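Local coordinates for putative tryptophan halogenase (Xanthomonas campestris pv. campestris, PDB 6Y1W), which is a flavin-dependent halogenase that probably uses FAD to halogenate an aromatic substrate, at residues Thr68-Leu72 and Leu73-Glu77; Ala27-Met30 and Ala31-Ala34. All blocks are in the same frame, centred on the assembly; numbering follows the deposited sequence.

Interaction 1: residues Thr68-Leu72 and Leu73-Glu77; sequences TFHRL and LEIDE
Methyl CG2 of I75 lies over one face of the H70 imidazole in a CH-pi contact, 4.1 Å from the ring centroid and 16° off its normal, while the other branch of I75 brings CD1 to 3.9 Å from H70 CD2. The two side chains meet because the chain turns back at the end of the helix: E74 takes positive phi (56°) as the C-prime residue of a Schellman motif, with I75 N donating to H70 O at 2.9 Å and a weak bond from E74 N to R71 O. F69 and L73 lie one turn apart, joined by the bond from L73 N to F69 O at 3.0 Å. F69 has CG anti to its own N (chi1 -168°), which sets the ring beside L73; L73 CD1 comes over one face, offset toward the rim, and CD2 makes an off-centre CH-pi contact 4.2 Å from the ring centroid. On the outer side a water donates to both L72 O and E74 OE1, the latter also salt-bridged to K37. H70 NE2 is hydrogen-bonded to Y170 OH, and F80 meets the imidazole edge-to-face. F69 and L73 pack on helices 25-39 and 167-180, I75 on 167-180, and L72 reaches W116 of the second subunit.

Interaction 2: residues Ala27-Met30 and Ala31-Ala34; sequences AGWM and AAAA
Four successive i to i+4 hydrogen bonds join A27-M30 to A31-A34 within one helix. The shortest runs from A32 N to G28 O at 2.8 Å, and the straightest from A34 N to M30 O, with an N-H...O angle of 170°. A33 N binds W29 O at 2.9 Å from above the carbonyl plane, 37° out of it, whereas the other three donors are less steeply tilted.

Apolar contact between side chains comes down to one pair: A32 CB approaches the indole of W29 obliquely, 3.7 Å from CE3 and 4.0 Å from CZ3. The indole reaches this methyl with CG anti to the carbonyl carbon (chi1 -72°), and its NE1 is hydrogen-bonded to OE2 of E49. M30 points away from the next turn; its chain bends near the end and packs on helices 65-73, 167-180 and 350-363. A33 meets 65-73 and 167-180, A34 meets 65-73 and 350-363.

A27 is a predicted FAD-binding residue, and its N is hydrogen-bonded to a tartrate molecule, probably from the crystallisation liquor. G28 closes a GxGxxG pattern with G23 and G25, consistent with the Rossmann-type dinucleotide-binding beta-alpha-beta unit of strand 18-22, helix 25-39 and strand 44-49.

How the interactions relate
The two interactions touch where helix 65-73 packs on helix 25-39: F69 CE2 lies 3.8 Å from M30 CE, and L73 CD2 lies 3.9 Å from A33 CB. Both also pack against helix 167-180. Interaction 2 is buried in the N-terminal half of helix 25-39, its backbone bonds regular and its side chains mostly alanine, and it includes A27 of the predicted FAD site. Interaction 1 is partly buried and marks a helix end, where aromatic and aliphatic groups face inward while E74, water and exposed R71 lie outward. Its chemistry is accordingly more mixed, and it reaches the subunit interface, whereas no other protein chain of the assembly touches residues 27-34.

Interaction 1: residues Thr68-Leu72 and Leu73-Glu77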
loop_
_atom_site.group_PDB
_atom_site.type_symbol
_atom_site.label_atom_id
_atom_site.label_comp_id
_atom_site.label_asym_id
_atom_site.label_seq_id
_atom_site.Cartn_x
_atom_site.Cartn_y
_atom_site.Cartn_z
ATOM N N THR A 68 -11.259 12.262 7.114
ATOM C CA THR A 68 -10.730 11.299 8.077
ATOM C C THR A 68 -10.078 11.984 9.271
ATOM O O THR A 68 -10.250 11.531 10.409
ATOM C CB THR A 68 -9.740 10.385 7.357
ATOM O OG1 THR A 68 -10.436 9.709 6.310
ATOM C CG2 THR A 68 -9.141 9.352 8.331
ATOM N N PHE A 69 -9.278 13.031 9.046
ATOM C CA PHE A 69 -8.665 13.768 10.167
ATOM C C PHE A 69 -9.715 14.179 11.207
ATOM O O PHE A 69 -9.514 14.030 12.424
ATOM C CB PHE A 69 -7.957 15.030 9.613
ATOM C CG PHE A 69 -7.040 15.743 10.609
ATOM C CD1 PHE A 69 -5.944 15.090 11.159
ATOM C CD2 PHE A 69 -7.279 17.084 10.942
ATOM C CE1 PHE A 69 -5.060 15.786 12.032
ATOM C CE2 PHE A 69 -6.428 17.781 11.834
ATOM C CZ PHE A 69 -5.321 17.136 12.360
ATOM N N HIS A 70 -10.850 14.700 10.748
ATOM C CA HIS A 70 -11.858 15.150 11.698
ATOM C C HIS A 70 -12.529 13.975 12.387
ATOM O O HIS A 70 -12.904 14.099 13.557
ATOM C CB HIS A 70 -12.873 16.060 10.984
ATOM C CG HIS A 70 -12.265 17.364 10.615
ATOM N ND1 HIS A 70 -12.885 18.284 9.797
ATOM C CD2 HIS A 70 -11.092 17.926 10.997
ATOM C CE1 HIS A 70 -12.105 19.346 9.670
ATOM N NE2 HIS A 70 -11.015 19.155 10.387
ATOM N N ARG A 71 -12.616 12.826 11.719
ATOM C CA ARG A 71 -13.091 11.631 12.406
ATOM C C ARG A 71 -12.147 11.209 13.511
ATOM O O ARG A 71 -12.598 10.776 14.578
ATOM C CB ARG A 71 -13.276 10.492 11.417
ATOM C CG ARG A 71 -14.458 10.747 10.574
ATOM C CD ARG A 71 -15.004 9.488 9.955
ATOM N NE ARG A 71 -16.108 9.915 9.113
ATOM C CZ ARG A 71 -16.146 9.777 7.799
ATOM N NH1 ARG A 71 -15.133 9.188 7.163
ATOM N NH2 ARG A 71 -17.206 10.233 7.131
ATOM N N LEU A 72 -10.833 11.277 13.263
ATOM C CA LEU A 72 -9.883 10.905 14.313
ATOM C C LEU A 72 -10.003 11.857 15.492
ATOM O O LEU A 72 -9.899 11.440 16.651
ATOM C CB LEU A 72 -8.430 10.936 13.792
ATOM C CG LEU A 72 -8.139 10.131 12.527
ATOM C CD1 LEU A 72 -6.676 10.307 12.111
ATOM C CD2 LEU A 72 -8.498 8.670 12.701
ATOM N N LEU A 73 -10.193 13.143 15.214
ATOM C CA LEU A 73 -10.225 14.138 16.283
ATOM C C LEU A 73 -11.620 14.272 16.882
ATOM O O LEU A 73 -11.785 14.992 17.880
ATOM C CB LEU A 73 -9.753 15.507 15.769
ATOM C CG LEU A 73 -8.241 15.760 15.846
ATOM C CD1 LEU A 73 -7.442 14.671 15.133
ATOM C CD2 LEU A 73 -7.840 17.161 15.304
ATOM N N GLU A 74 -12.617 13.590 16.310
ATOM C CA GLU A 74 -14.022 13.744 16.715
ATOM C C GLU A 74 -14.484 15.199 16.628
ATOM O O GLU A 74 -15.147 15.736 17.521
ATOM C CB GLU A 74 -14.226 13.152 18.115
ATOM C CG GLU A 74 -13.863 11.687 18.094
ATOM C CD GLU A 74 -14.048 11.038 19.435
ATOM O OE1 GLU A 74 -13.068 10.968 20.150
ATOM O OE2 GLU A 74 -15.166 10.625 19.785
ATOM N N ILE A 75 -14.148 15.825 15.500
ATOM C CA ILE A 75 -14.646 17.137 15.126
ATOM C C ILE A 75 -15.877 16.935 14.273
ATOM O O ILE A 75 -15.834 16.154 13.318
ATOM C CB ILE A 75 -13.566 17.933 14.369
ATOM C CG1 ILE A 75 -12.532 18.396 15.378
ATOM C CG2 ILE A 75 -14.197 19.120 13.542
ATOM C CD1 ILE A 75 -11.312 19.044 14.720
ATOM N N ASP A 76 -16.989 17.584 14.656
ATOM C CA ASP A 76 -18.248 17.464 13.929
ATOM C C ASP A 76 -18.185 18.222 12.610
ATOM O O ASP A 76 -17.882 19.423 12.588
ATOM C CB ASP A 76 -19.397 18.025 14.790
ATOM C CG ASP A 76 -20.726 17.959 14.077
ATOM O OD1 ASP A 76 -21.263 16.833 13.924
ATOM O OD2 ASP A 76 -21.223 19.010 13.613
ATOM N N GLU A 77 -18.543 17.541 11.519
ATOM C CA GLU A 77 -18.369 18.134 10.190
ATOM C C GLU A 77 -19.228 19.378 9.995
ATOM O O GLU A 77 -18.724 20.424 9.559
ATOM C CB GLU A 77 -18.683 17.105 9.117
ATOM C CG GLU A 77 -18.567 17.701 7.731
ATOM C CD GLU A 77 -18.884 16.692 6.651
ATOM O OE1 GLU A 77 -20.080 16.381 6.477
ATOM O OE2 GLU A 77 -17.913 16.184 6.017
HETATM O O HOH W 1 -10.955 9.636 18.442
#

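Interaction 2: residues Ala27-Met30 and Ala31-Ala34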
loop_
_atom_site.group_PDB
_atom_site.type_symbol
_atom_site.label_atom_id
_atom_site.label_comp_id
_atom_site.label_asym_id
_atom_site.label_seq_id
_atom_site.Cartn_x
_atom_site.Cartn_y
_atom_site.Cartn_z
ATOM N N ALA A 27 -0.799 25.063 10.206
ATOM C CA ALA A 27 0.121 23.986 10.585
ATOM C C ALA A 27 0.200 23.839 12.093
ATOM O O ALA A 27 0.120 22.726 12.628
ATOM C CB ALA A 27 1.515 24.240 10.005
ATOM N N GLY A 28 0.380 24.956 12.786
ATOM C CA GLY A 28 0.582 24.896 14.227
ATOM C C GLY A 28 -0.667 24.421 14.945
ATOM O O GLY A 28 -0.581 23.579 15.867
ATOM N N TRP A 29 -1.835 24.942 14.538
ATOM C CA TRP A 29 -3.037 24.581 15.291
ATOM C C TRP A 29 -3.588 23.233 14.863
ATOM O O TRP A 29 -4.251 22.570 15.666
ATOM C CB TRP A 29 -4.096 25.701 15.206
ATOM C CG TRP A 29 -3.683 26.908 16.038
ATOM C CD1 TRP A 29 -3.312 28.139 15.574
ATOM C CD2 TRP A 29 -3.550 26.964 17.467
ATOM N NE1 TRP A 29 -2.985 28.959 16.628
ATOM C CE2 TRP A 29 -3.109 28.254 17.798
ATOM C CE3 TRP A 29 -3.765 26.040 18.489
ATOM C CZ2 TRP A 29 -2.869 28.652 19.122
ATOM C CZ3 TRP A 29 -3.531 26.422 19.789
ATOM C CH2 TRP A 29 -3.080 27.723 20.100
ATOM N N MET A 30 -3.356 22.779 13.627
ATOM C CA MET A 30 -3.675 21.383 13.333
ATOM C C MET A 30 -2.818 20.455 14.186
ATOM O O MET A 30 -3.301 19.427 14.673
ATOM C CB MET A 30 -3.477 21.061 11.844
ATOM C CG MET A 30 -4.538 21.550 10.914
ATOM S SD MET A 30 -4.214 21.241 9.147
ATOM C CE MET A 30 -4.397 19.454 9.093
ATOM N N ALA A 31 -1.541 20.785 14.363
ATOM C CA ALA A 31 -0.669 19.939 15.181
ATOM C C ALA A 31 -1.098 19.980 16.640
ATOM O O ALA A 31 -1.182 18.941 17.309
ATOM C CB ALA A 31 0.784 20.408 15.031
ATOM N N ALA A 32 -1.369 21.186 17.151
ATOM C CA ALA A 32 -1.797 21.311 18.538
ATOM C C ALA A 32 -3.083 20.553 18.773
ATOM O O ALA A 32 -3.265 19.945 19.829
ATOM C CB ALA A 32 -2.004 22.780 18.902
ATOM N N ALA A 33 -4.003 20.610 17.808
ATOM C CA ALA A 33 -5.307 19.980 17.988
ATOM C C ALA A 33 -5.185 18.471 18.078
ATOM O O ALA A 33 -5.739 17.844 18.993
ATOM C CB ALA A 33 -6.236 20.380 16.825
ATOM N N ALA A 34 -4.470 17.857 17.126
ATOM C CA ALA A 34 -4.357 16.405 17.131
ATOM C C ALA A 34 -3.525 15.920 18.315
ATOM O O ALA A 34 -3.874 14.903 18.934
ATOM C CB ALA A 34 -3.740 15.920 15.815
#